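AP-4 complex accessory subunit Tepsin (Equus caballus, PDB 5WF2) probably associates with the adaptor complex AP-4 and may thereby take part in vesicular protein trafficking at the trans-Golgi network, its VHS/ENTH-like domain being the part described here. Local coordinates at residues Ser29-Val34 with Glu60-Leu65; Cys68-Thr73 with Met79-Ala84; Thr73-Gln78 with Pro115-Asn120. All blocks are in the same frame, centred on the assembly; numbering follows the deposited sequence.

How the contacts relate
All three contacts lie within the all-helical VHS/ENTH-like domain, contacts 1 and 2 buried and contact 3 at the surface. Contact 1, between helices 25-35 and 59-68, precedes the others in the chain; its centre is about 10 Å from that of contact 2, where the turn after helix 59-68 meets helix 75-89. The two touch directly: Val31 CG1 lies 3.5 Å from His69 ND1, and Arg80 NE donates to Val34 O. Contact 3, at the start of helices 75-89 and 117-132, is centred about 8 Å from contact 2. Their segments alternate along the chain, share Thr73 and are tied by Gln78 NE2 and Leu70 O, 2.7 Å apart. Contacts 1 and 3 do not touch, their centres being about 18 Å apart.

Contact 1: Ser29-Val34 with Glu60-Leu65; sequences SLVQTV and EAVLEL
The helical segments 29-34 and 60-65 cross at -48° with their axes 9.7 Å apart, and the CA atoms of Val31 and Val62 form the nearest pair, 6.8 Å from each other. Val31 fills the middle of the interface. Its CG1, anti to the backbone N (chi1 167°), lies 4.1 Å from Leu65 O, while CG2, beside that N, reaches both Val62 and Leu65. CG2 meets Val62 CG1 at 3.9 Å, the two branched ends passing alongside and pointing contrary ways. The same methyl also rests 3.8 Å from Val62 O, and one turn further on it reaches Leu65 CB at 3.9 Å. A single branch thus spans the gap between successive turns of the facing helix. This is apolar helix-on-helix packing inside the VHS/ENTH-like domain, a fold built here of six helices and no strand, and all four touching residues are buried. Leu30 adds a looser edge, its CD2 standing 4.3 Å from Val62 CG2, the valine branch not used by Val31. On that side Phe50 of helix 44-56 touches both Leu30 and Val62, so a third helix closes the apolar cluster. At the other end Val31 also packs on His69, whose ND1 is hydrogen-bonded to Leu65 O; this bond ties the imidazole back to helix 59-68, beside the valine.

Contact 2: Cys68-Thr73 with Met79-Ala84; sequences CHLGGT and MRALGA
The type I beta turn Cys68-Gly71 lies where helix 59-68 gives way to the connection to helix 75-89, and the side chains of this turn pack on the helix that follows. His69 and Ala81 are the residues whose backbones come nearest. Their CB atoms approach to 4.3 Å, but the imidazole turns away from segment 79-84 to helix 25-35, near Thr35, with its polar end held by Leu65 O. Leu70 makes the closer contact. With CG anti to its carbonyl carbon (chi1 -68°), it brings CD2 between two residues of the helix: Ala81 CB lies 3.8 Å from this methyl, and Leu82 CD2 is 3.7 Å from it. The two leucines meet nearly perpendicular, and Leu82 CD2 also comes within 4.1 Å of Leu70 CD1, so that one methyl of Leu82 faces both methyls of Leu70. Behind Leu82 stand Leu107 and Leu110 of helix 96-111 and Ile125 of helix 117-132. The return of the chain is pinned within the connection itself, where Thr73 OG1 donates to His69 O over 3.0 Å from above the carbonyl plane, 36° out of it. Leu70 O accepts from Arg106 NH2 of helix 96-111. The contact therefore divides its chemistry: only carbon atoms meet across the gap between the segments, whereas the turn carbonyls His69 O and Leu70 O are satisfied by polar groups from the connection and from neighbouring helices.

Contact 3: Thr73-Gln78 with Pro115-Asn120; sequences TSECVQ and PGPVTN
Both segments run from loop into the first turn of a helix, 75-89 in one case and 117-132 in the other, and their CA atoms come nearest at Gln78 and Val118, 6.8 Å apart. The helix starts differ. Ser74 is the N-cap of the first, and its OG accepts from Val77 N over 3.3 Å in a long but nearly straight bond (171°). Gly116 is the N-cap of the second, followed by Pro117 as the first helical residue; the backbone angles of Gly116 would press a CB against the carbonyl of Pro115. Across the gap Val118 is the main point of contact. Its CG2 reaches Gln78 OE1 at 3.7 Å and Gln78 CB at 3.9 Å, while CG1 lies 3.8 Å from the same OE1; the amide oxygen thus sits over both methyls, the glutamine chain lying roughly perpendicular to the valine. The other end of this amide is fixed, NE2 being hydrogen-bonded to Leu70 O, which holds the group where OE1 meets the valine. Glu75, extended with CG anti to its backbone N (chi1 -176°), runs along the outer edge. Its CG passes 4.0 Å from Val118 CG2, the two chains heading contrary ways, and OE2 ends against the CD-CG side of the Pro117 ring, 3.7 Å from CD. These are van der Waals contacts at the domain surface, where Glu75 and Pro117 are exposed. Inward from them, Met79 of helix 75-89 touches both Pro117 and Val118, Leu82, also of helix 75-89, touches Val118, and Leu110 of helix 96-111 lies against both Val118 and Gln78, so the N-terminal turns of helices 75-89 and 117-132 meet beside helix 96-111.

Contact 1: Ser29-Val34 with Glu60-Leu65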
ATOM      1  N   SER A  29     -11.416   4.470   6.114  1.00 26.59           N
ATOM      2  CA  SER A  29     -11.290   5.926   6.078  1.00 27.83           C
ATOM      3  C   SER A  29      -9.847   6.349   5.906  1.00 29.70           C
ATOM      4  O   SER A  29      -9.563   7.296   5.163  1.00 27.07           O
ATOM      5  CB  SER A  29     -11.845   6.541   7.357  1.00 29.84           C
ATOM      6  OG  SER A  29     -13.184   6.117   7.583  1.00 35.95           O
ATOM      7  N   LEU A  30      -8.919   5.674   6.604  1.00 26.15           N
ATOM      8  CA  LEU A  30      -7.500   6.016   6.488  1.00 27.18           C
ATOM      9  C   LEU A  30      -7.008   5.820   5.060  1.00 23.83           C
ATOM     10  O   LEU A  30      -6.307   6.675   4.502  1.00 25.15           O
ATOM     11  CB  LEU A  30      -6.656   5.173   7.458  1.00 23.03           C
ATOM     12  CG  LEU A  30      -5.162   5.508   7.387  1.00 28.58           C
ATOM     13  CD1 LEU A  30      -4.867   6.952   7.828  1.00 30.70           C
ATOM     14  CD2 LEU A  30      -4.332   4.495   8.203  1.00 31.57           C
ATOM     15  N   VAL A  31      -7.344   4.684   4.456  1.00 23.40           N
ATOM     16  CA  VAL A  31      -6.859   4.387   3.110  1.00 26.53           C
ATOM     17  C   VAL A  31      -7.485   5.328   2.107  1.00 24.34           C
ATOM     18  O   VAL A  31      -6.837   5.754   1.143  1.00 25.98           O
ATOM     19  CB  VAL A  31      -7.163   2.926   2.760  1.00 25.81           C
ATOM     20  CG1 VAL A  31      -6.981   2.640   1.271  1.00 28.88           C
ATOM     21  CG2 VAL A  31      -6.274   1.993   3.607  1.00 27.19           C
ATOM     22  N   GLN A  32      -8.765   5.660   2.308  1.00 30.45           N
ATOM     23  CA  GLN A  32      -9.409   6.620   1.413  1.00 30.75           C
ATOM     24  C   GLN A  32      -8.738   7.984   1.528  1.00 30.33           C
ATOM     25  O   GLN A  32      -8.533   8.662   0.526  1.00 35.20           O
ATOM     26  CB  GLN A  32     -10.914   6.695   1.710  1.00 30.05           C
ATOM     27  CG  GLN A  32     -11.713   5.481   1.275  1.00 34.90           C
ATOM     28  CD  GLN A  32     -13.186   5.505   1.730  1.00 44.03           C
ATOM     29  OE1 GLN A  32     -13.542   6.126   2.743  1.00 39.97           O
ATOM     30  NE2 GLN A  32     -14.034   4.793   0.988  1.00 43.00           N
ATOM     31  N   THR A  33      -8.324   8.376   2.733  1.00 33.34           N
ATOM     32  CA  THR A  33      -7.610   9.639   2.892  1.00 33.17           C
ATOM     33  C   THR A  33      -6.277   9.608   2.162  1.00 34.97           C
ATOM     34  O   THR A  33      -5.952  10.513   1.380  1.00 34.25           O
ATOM     35  CB  THR A  33      -7.390   9.944   4.382  1.00 38.29           C
ATOM     36  OG1 THR A  33      -8.600  10.437   4.959  1.00 43.64           O
ATOM     37  CG2 THR A  33      -6.300  10.991   4.608  1.00 46.43           C
ATOM     38  N   VAL A  34      -5.477   8.575   2.415  1.00 30.93           N
ATOM     39  CA  VAL A  34      -4.114   8.609   1.912  1.00 26.86           C
ATOM     40  C   VAL A  34      -4.076   8.508   0.398  1.00 28.72           C
ATOM     41  O   VAL A  34      -3.123   8.997  -0.234  1.00 30.97           O
ATOM     42  CB  VAL A  34      -3.280   7.512   2.586  1.00 28.37           C
ATOM     43  CG1 VAL A  34      -3.611   6.166   2.021  1.00 30.48           C
ATOM     44  CG2 VAL A  34      -1.827   7.836   2.422  1.00 29.94           C
ATOM     45  N   GLU A  60      -2.745  -5.008   9.246  1.00 22.48           N
ATOM     46  CA  GLU A  60      -3.053  -5.987   8.217  1.00 22.44           C
ATOM     47  C   GLU A  60      -4.306  -5.593   7.450  1.00 28.40           C
ATOM     48  O   GLU A  60      -4.348  -5.677   6.217  1.00 21.94           O
ATOM     49  CB  GLU A  60      -3.193  -7.385   8.836  1.00 30.87           C
ATOM     50  CG  GLU A  60      -3.600  -8.373   7.814  1.00 34.21           C
ATOM     51  CD  GLU A  60      -3.538  -9.811   8.280  1.00 41.77           C
ATOM     52  OE1 GLU A  60      -3.130 -10.061   9.445  1.00 36.83           O
ATOM     53  OE2 GLU A  60      -3.929 -10.664   7.450  1.00 38.64           O
ATOM     54  N   ALA A  61      -5.335  -5.120   8.150  1.00 24.32           N
ATOM     55  CA  ALA A  61      -6.544  -4.709   7.459  1.00 24.61           C
ATOM     56  C   ALA A  61      -6.286  -3.497   6.571  1.00 23.53           C
ATOM     57  O   ALA A  61      -6.810  -3.417   5.464  1.00 24.45           O
ATOM     58  CB  ALA A  61      -7.648  -4.404   8.479  1.00 26.69           C
ATOM     59  N   VAL A  62      -5.487  -2.545   7.043  1.00 20.83           N
ATOM     60  CA  VAL A  62      -5.071  -1.412   6.195  1.00 22.64           C
ATOM     61  C   VAL A  62      -4.418  -1.902   4.902  1.00 23.41           C
ATOM     62  O   VAL A  62      -4.713  -1.413   3.796  1.00 21.51           O
ATOM     63  CB  VAL A  62      -4.113  -0.493   6.969  1.00 23.00           C
ATOM     64  CG1 VAL A  62      -3.510   0.543   6.009  1.00 25.18           C
ATOM     65  CG2 VAL A  62      -4.826   0.219   8.115  1.00 24.49           C
ATOM     66  N   LEU A  63      -3.486  -2.844   5.029  1.00 22.62           N
ATOM     67  CA  LEU A  63      -2.809  -3.380   3.861  0.57 22.62           C
ATOM     68  C   LEU A  63      -3.793  -4.099   2.936  1.00 22.91           C
ATOM     69  O   LEU A  63      -3.720  -3.955   1.712  1.00 25.03           O
ATOM     70  CB  LEU A  63      -1.669  -4.305   4.307  0.57 23.73           C
ATOM     71  CG  LEU A  63      -0.558  -4.677   3.312  0.57 20.21           C
ATOM     72  CD1 LEU A  63       0.099  -3.429   2.791  0.57 26.32           C
ATOM     73  CD2 LEU A  63       0.509  -5.576   3.950  0.57 26.58           C
ATOM     74  N   GLU A  64      -4.707  -4.893   3.483  1.00 22.92           N
ATOM     75  CA  GLU A  64      -5.670  -5.516   2.596  1.00 24.46           C
ATOM     76  C   GLU A  64      -6.518  -4.470   1.875  1.00 28.55           C
ATOM     77  O   GLU A  64      -6.873  -4.661   0.703  1.00 26.64           O
ATOM     78  CB  GLU A  64      -6.530  -6.522   3.363  1.00 22.96           C
ATOM     79  CG  GLU A  64      -5.776  -7.766   3.832  1.00 28.27           C
ATOM     80  CD  GLU A  64      -5.479  -8.761   2.727  1.00 34.15           C
ATOM     81  OE1 GLU A  64      -6.135  -8.703   1.664  1.00 40.13           O
ATOM     82  OE2 GLU A  64      -4.595  -9.612   2.952  1.00 40.69           O
ATOM     83  N   LEU A  65      -6.816  -3.341   2.520  1.00 29.70           N
ATOM     84  CA  LEU A  65      -7.606  -2.303   1.863  1.00 22.00           C
ATOM     85  C   LEU A  65      -6.780  -1.537   0.844  1.00 27.13           C
ATOM     86  O   LEU A  65      -7.284  -1.167  -0.234  1.00 26.45           O
ATOM     87  CB  LEU A  65      -8.215  -1.370   2.913  1.00 24.00           C
ATOM     88  CG  LEU A  65      -9.301  -2.079   3.738  1.00 27.66           C
ATOM     89  CD1 LEU A  65      -9.622  -1.367   5.020  1.00 31.53           C
ATOM     90  CD2 LEU A  65     -10.494  -2.208   2.938  1.00 35.16           C
TER

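Contact 2: Cys68-Thr73 with Met79-Ala84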
ATOM      1  N   CYS A  68      -6.851  -3.632  -2.195  1.00 30.01           N
ATOM      2  CA  CYS A  68      -8.099  -3.386  -2.917  1.00 29.05           C
ATOM      3  C   CYS A  68      -7.991  -2.168  -3.817  1.00 32.85           C
ATOM      4  O   CYS A  68      -8.439  -2.203  -4.967  1.00 38.00           O
ATOM      5  CB  CYS A  68      -9.258  -3.238  -1.928  1.00 33.34           C
ATOM      6  SG  CYS A  68      -9.664  -4.780  -1.146  1.00 42.97           S
ATOM      7  N   HIS A  69      -7.385  -1.087  -3.337  1.00 29.27           N
ATOM      8  CA  HIS A  69      -7.242   0.100  -4.163  1.00 27.33           C
ATOM      9  C   HIS A  69      -6.190  -0.029  -5.257  1.00 28.59           C
ATOM     10  O   HIS A  69      -5.990   0.937  -5.998  1.00 34.38           O
ATOM     11  CB  HIS A  69      -6.917   1.314  -3.295  1.00 30.98           C
ATOM     12  CG  HIS A  69      -8.091   1.821  -2.526  1.00 33.15           C
ATOM     13  ND1 HIS A  69      -8.623   1.156  -1.440  1.00 33.36           N
ATOM     14  CD2 HIS A  69      -8.849   2.928  -2.699  1.00 40.44           C
ATOM     15  CE1 HIS A  69      -9.657   1.833  -0.976  1.00 39.77           C
ATOM     16  NE2 HIS A  69      -9.818   2.912  -1.724  1.00 32.36           N
ATOM     17  N   LEU A  70      -5.498  -1.150  -5.379  1.00 28.98           N
ATOM     18  CA  LEU A  70      -4.563  -1.316  -6.480  1.00 27.54           C
ATOM     19  C   LEU A  70      -5.247  -1.811  -7.733  1.00 31.53           C
ATOM     20  O   LEU A  70      -4.600  -1.877  -8.768  1.00 33.43           O
ATOM     21  CB  LEU A  70      -3.435  -2.293  -6.115  1.00 23.09           C
ATOM     22  CG  LEU A  70      -2.506  -1.744  -5.039  1.00 25.64           C
ATOM     23  CD1 LEU A  70      -1.481  -2.775  -4.682  1.00 25.10           C
ATOM     24  CD2 LEU A  70      -1.768  -0.551  -5.539  1.00 28.92           C
ATOM     25  N   GLY A  71      -6.525  -2.132  -7.660  1.00 36.15           N
ATOM     26  CA  GLY A  71      -7.269  -2.565  -8.830  1.00 41.68           C
ATOM     27  C   GLY A  71      -8.585  -1.827  -8.933  1.00 46.44           C
ATOM     28  O   GLY A  71      -9.209  -1.494  -7.920  1.00 42.64           O
ATOM     29  N   GLY A  72      -8.999  -1.572 -10.169  1.00 53.51           N
ATOM     30  CA  GLY A  72     -10.260  -0.892 -10.393  1.00 53.80           C
ATOM     31  C   GLY A  72     -10.216   0.580 -10.095  1.00 52.25           C
ATOM     32  O   GLY A  72     -11.259   1.184  -9.817  1.00 54.90           O
ATOM     33  N   THR A  73      -9.032   1.185 -10.141  1.00 51.07           N
ATOM     34  CA  THR A  73      -8.913   2.602  -9.855  1.00 40.27           C
ATOM     35  C   THR A  73      -8.127   3.269 -10.973  1.00 51.64           C
ATOM     36  O   THR A  73      -7.840   2.651 -12.007  1.00 59.66           O
ATOM     37  CB  THR A  73      -8.234   2.833  -8.488  1.00 53.76           C
ATOM     38  OG1 THR A  73      -6.899   2.316  -8.512  1.00 48.06           O
ATOM     39  CG2 THR A  73      -8.987   2.134  -7.364  1.00 44.02           C
ATOM     40  N   MET A  79      -0.736   4.724  -7.664  1.00 25.79           N
ATOM     41  CA  MET A  79       0.578   5.213  -7.268  1.00 27.32           C
ATOM     42  C   MET A  79       0.612   5.567  -5.785  1.00 25.76           C
ATOM     43  O   MET A  79       1.542   5.183  -5.069  1.00 23.84           O
ATOM     44  CB  MET A  79       0.982   6.424  -8.129  1.00 31.34           C
ATOM     45  CG  MET A  79       1.364   6.036  -9.558  1.00 29.46           C
ATOM     46  SD  MET A  79       2.944   5.182  -9.680  1.00 34.72           S
ATOM     47  CE  MET A  79       4.098   6.466  -9.220  1.00 39.50           C
ATOM     48  N   ARG A  80      -0.415   6.259  -5.297  1.00 24.06           N
ATOM     49  CA  ARG A  80      -0.442   6.643  -3.887  1.00 25.20           C
ATOM     50  C   ARG A  80      -0.612   5.428  -2.993  1.00 23.08           C
ATOM     51  O   ARG A  80      -0.009   5.363  -1.914  1.00 22.82           O
ATOM     52  CB  ARG A  80      -1.553   7.677  -3.633  1.00 26.75           C
ATOM     53  CG  ARG A  80      -1.308   9.018  -4.374  1.00 28.04           C
ATOM     54  CD  ARG A  80      -2.384  10.046  -4.058  1.00 29.22           C
ATOM     55  NE  ARG A  80      -2.383  10.425  -2.655  1.00 26.25           N
ATOM     56  CZ  ARG A  80      -1.641  11.384  -2.134  1.00 27.96           C
ATOM     57  NH1 ARG A  80      -0.851  12.084  -2.906  1.00 35.67           N
ATOM     58  NH2 ARG A  80      -1.701  11.650  -0.828  1.00 31.90           N
ATOM     59  N   ALA A  81      -1.433   4.470  -3.410  1.00 24.39           N
ATOM     60  CA  ALA A  81      -1.598   3.236  -2.643  1.00 20.45           C
ATOM     61  C   ALA A  81      -0.284   2.476  -2.562  1.00 20.13           C
ATOM     62  O   ALA A  81       0.076   2.003  -1.484  1.00 22.17           O
ATOM     63  CB  ALA A  81      -2.700   2.370  -3.258  1.00 22.42           C
ATOM     64  N   LEU A  82       0.449   2.354  -3.685  1.00 20.52           N
ATOM     65  CA  LEU A  82       1.802   1.769  -3.654  1.00 22.92           C
ATOM     66  C   LEU A  82       2.739   2.537  -2.732  1.00 23.86           C
ATOM     67  O   LEU A  82       3.577   1.936  -2.041  1.00 20.83           O
ATOM     68  CB  LEU A  82       2.416   1.696  -5.053  1.00 21.94           C
ATOM     69  CG  LEU A  82       1.789   0.686  -6.029  1.00 22.52           C
ATOM     70  CD1 LEU A  82       2.342   0.857  -7.437  1.00 24.53           C
ATOM     71  CD2 LEU A  82       1.973  -0.754  -5.593  1.00 23.38           C
ATOM     72  N   GLY A  83       2.690   3.865  -2.778  1.00 20.35           N
ATOM     73  CA  GLY A  83       3.475   4.651  -1.840  1.00 23.46           C
ATOM     74  C   GLY A  83       3.186   4.294  -0.404  1.00 22.34           C
ATOM     75  O   GLY A  83       4.100   4.218   0.421  1.00 22.54           O
ATOM     76  N   ALA A  84       1.910   4.111  -0.078  1.00 20.01           N
ATOM     77  CA  ALA A  84       1.524   3.789   1.285  1.00 22.23           C
ATOM     78  C   ALA A  84       2.036   2.407   1.671  1.00 20.70           C
ATOM     79  O   ALA A  84       2.482   2.217   2.799  1.00 19.27           O
ATOM     80  CB  ALA A  84       0.015   3.864   1.451  1.00 22.48           C
TER

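Contact 3: Thr73-Gln78 with Pro115-Asn120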
ATOM      1  N   THR A  73      -9.032   1.185 -10.141  1.00 51.07           N
ATOM      2  CA  THR A  73      -8.913   2.602  -9.855  1.00 40.27           C
ATOM      3  C   THR A  73      -8.127   3.269 -10.973  1.00 51.64           C
ATOM      4  O   THR A  73      -7.840   2.651 -12.007  1.00 59.66           O
ATOM      5  CB  THR A  73      -8.234   2.833  -8.488  1.00 53.76           C
ATOM      6  OG1 THR A  73      -6.899   2.316  -8.512  1.00 48.06           O
ATOM      7  CG2 THR A  73      -8.987   2.134  -7.364  1.00 44.02           C
ATOM      8  N   SER A  74      -7.792   4.532 -10.764  1.00 43.07           N
ATOM      9  CA  SER A  74      -6.964   5.311 -11.659  1.00 40.96           C
ATOM     10  C   SER A  74      -5.476   5.119 -11.368  1.00 41.83           C
ATOM     11  O   SER A  74      -5.073   4.578 -10.339  1.00 40.29           O
ATOM     12  CB  SER A  74      -7.312   6.775 -11.497  1.00 42.26           C
ATOM     13  OG  SER A  74      -6.703   7.257 -10.306  1.00 43.13           O
ATOM     14  N   GLU A  75      -4.655   5.643 -12.269  1.00 37.04           N
ATOM     15  CA  GLU A  75      -3.213   5.552 -12.120  1.00 38.30           C
ATOM     16  C   GLU A  75      -2.738   6.284 -10.872  1.00 36.91           C
ATOM     17  O   GLU A  75      -1.835   5.803 -10.173  1.00 33.81           O
ATOM     18  CB  GLU A  75      -2.536   6.111 -13.372  1.00 36.15           C
ATOM     19  CG  GLU A  75      -1.049   5.989 -13.396  1.00 41.34           C
ATOM     20  CD  GLU A  75      -0.422   6.625 -14.621  1.00 56.20           C
ATOM     21  OE1 GLU A  75      -0.512   7.864 -14.748  1.00 59.76           O
ATOM     22  OE2 GLU A  75       0.165   5.883 -15.451  1.00 44.15           O
ATOM     23  N   CYS A  76      -3.328   7.454 -10.567  1.00 34.99           N
ATOM     24  CA  CYS A  76      -2.846   8.224  -9.424  1.00 34.64           C
ATOM     25  C   CYS A  76      -3.194   7.525  -8.118  1.00 32.69           C
ATOM     26  O   CYS A  76      -2.381   7.493  -7.189  1.00 36.62           O
ATOM     27  CB  CYS A  76      -3.408   9.653  -9.432  1.00 38.08           C
ATOM     28  SG  CYS A  76      -2.531  10.758  -8.332  1.00 40.97           S
ATOM     29  N   VAL A  77      -4.378   6.938  -8.026  1.00 34.00           N
ATOM     30  CA  VAL A  77      -4.732   6.233  -6.802  1.00 37.87           C
ATOM     31  C   VAL A  77      -3.828   5.015  -6.623  1.00 31.91           C
ATOM     32  O   VAL A  77      -3.379   4.728  -5.508  1.00 27.87           O
ATOM     33  CB  VAL A  77      -6.220   5.849  -6.808  1.00 38.26           C
ATOM     34  CG1 VAL A  77      -6.524   4.812  -5.748  1.00 36.22           C
ATOM     35  CG2 VAL A  77      -7.105   7.097  -6.581  1.00 35.87           C
ATOM     36  N   GLN A  78      -3.528   4.301  -7.714  1.00 30.15           N
ATOM     37  CA  GLN A  78      -2.613   3.162  -7.625  1.00 27.21           C
ATOM     38  C   GLN A  78      -1.247   3.603  -7.137  1.00 30.98           C
ATOM     39  O   GLN A  78      -0.632   2.930  -6.300  1.00 25.01           O
ATOM     40  CB  GLN A  78      -2.475   2.474  -8.971  1.00 31.53           C
ATOM     41  CG  GLN A  78      -3.678   1.649  -9.413  1.00 33.88           C
ATOM     42  CD  GLN A  78      -3.406   0.944 -10.722  1.00 30.85           C
ATOM     43  OE1 GLN A  78      -2.913   1.551 -11.674  1.00 35.25           O
ATOM     44  NE2 GLN A  78      -3.698  -0.349 -10.774  1.00 39.29           N
ATOM     45  N   PRO A 115       5.307  -1.281 -19.347  1.00 42.11           N
ATOM     46  CA  PRO A 115       6.166  -0.267 -18.740  1.00 38.97           C
ATOM     47  C   PRO A 115       5.400   1.014 -18.483  1.00 40.48           C
ATOM     48  O   PRO A 115       4.559   1.434 -19.274  1.00 39.07           O
ATOM     49  CB  PRO A 115       7.273  -0.075 -19.781  1.00 44.10           C
ATOM     50  CG  PRO A 115       7.401  -1.417 -20.384  1.00 47.71           C
ATOM     51  CD  PRO A 115       5.971  -1.901 -20.510  1.00 48.83           C
ATOM     52  N   GLY A 116       5.695   1.626 -17.351  1.00 32.54           N
ATOM     53  CA  GLY A 116       5.001   2.813 -16.923  1.00 31.03           C
ATOM     54  C   GLY A 116       5.185   3.003 -15.423  1.00 32.53           C
ATOM     55  O   GLY A 116       5.800   2.169 -14.757  1.00 30.71           O
ATOM     56  N   PRO A 117       4.624   4.076 -14.865  1.00 35.97           N
ATOM     57  CA  PRO A 117       4.898   4.408 -13.448  1.00 37.44           C
ATOM     58  C   PRO A 117       4.474   3.344 -12.443  1.00 32.64           C
ATOM     59  O   PRO A 117       5.220   3.053 -11.487  1.00 27.75           O
ATOM     60  CB  PRO A 117       4.093   5.699 -13.239  1.00 41.18           C
ATOM     61  CG  PRO A 117       3.842   6.251 -14.610  1.00 45.81           C
ATOM     62  CD  PRO A 117       3.751   5.063 -15.521  1.00 39.80           C
ATOM     63  N   VAL A 118       3.264   2.809 -12.589  1.00 29.16           N
ATOM     64  CA  VAL A 118       2.748   1.838 -11.630  1.00 25.18           C
ATOM     65  C   VAL A 118       3.532   0.542 -11.733  1.00 29.93           C
ATOM     66  O   VAL A 118       3.935  -0.034 -10.721  1.00 27.38           O
ATOM     67  CB  VAL A 118       1.246   1.619 -11.847  1.00 29.52           C
ATOM     68  CG1 VAL A 118       0.693   0.421 -11.042  1.00 27.36           C
ATOM     69  CG2 VAL A 118       0.487   2.869 -11.471  1.00 34.44           C
ATOM     70  N   THR A 119       3.804   0.090 -12.957  1.00 27.44           N
ATOM     71  CA  THR A 119       4.599  -1.115 -13.148  1.00 28.73           C
ATOM     72  C   THR A 119       5.982  -0.950 -12.524  1.00 25.99           C
ATOM     73  O   THR A 119       6.487  -1.842 -11.821  1.00 25.82           O
ATOM     74  CB  THR A 119       4.711  -1.441 -14.657  1.00 23.40           C
ATOM     75  OG1 THR A 119       3.416  -1.801 -15.179  1.00 28.35           O
ATOM     76  CG2 THR A 119       5.661  -2.606 -14.873  1.00 28.74           C
ATOM     77  N   ASN A 120       6.621   0.191 -12.782  1.00 25.84           N
ATOM     78  CA  ASN A 120       7.954   0.430 -12.261  1.00 29.24           C
ATOM     79  C   ASN A 120       7.938   0.460 -10.736  1.00 25.18           C
ATOM     80  O   ASN A 120       8.788  -0.150 -10.075  1.00 26.01           O
ATOM     81  CB  ASN A 120       8.509   1.750 -12.817  1.00 30.99           C
ATOM     82  CG  ASN A 120       9.922   2.067 -12.291  1.00 47.24           C
ATOM     83  OD1 ASN A 120      10.153   3.095 -11.628  1.00 50.28           O
ATOM     84  ND2 ASN A 120      10.872   1.181 -12.586  1.00 40.04           N
TER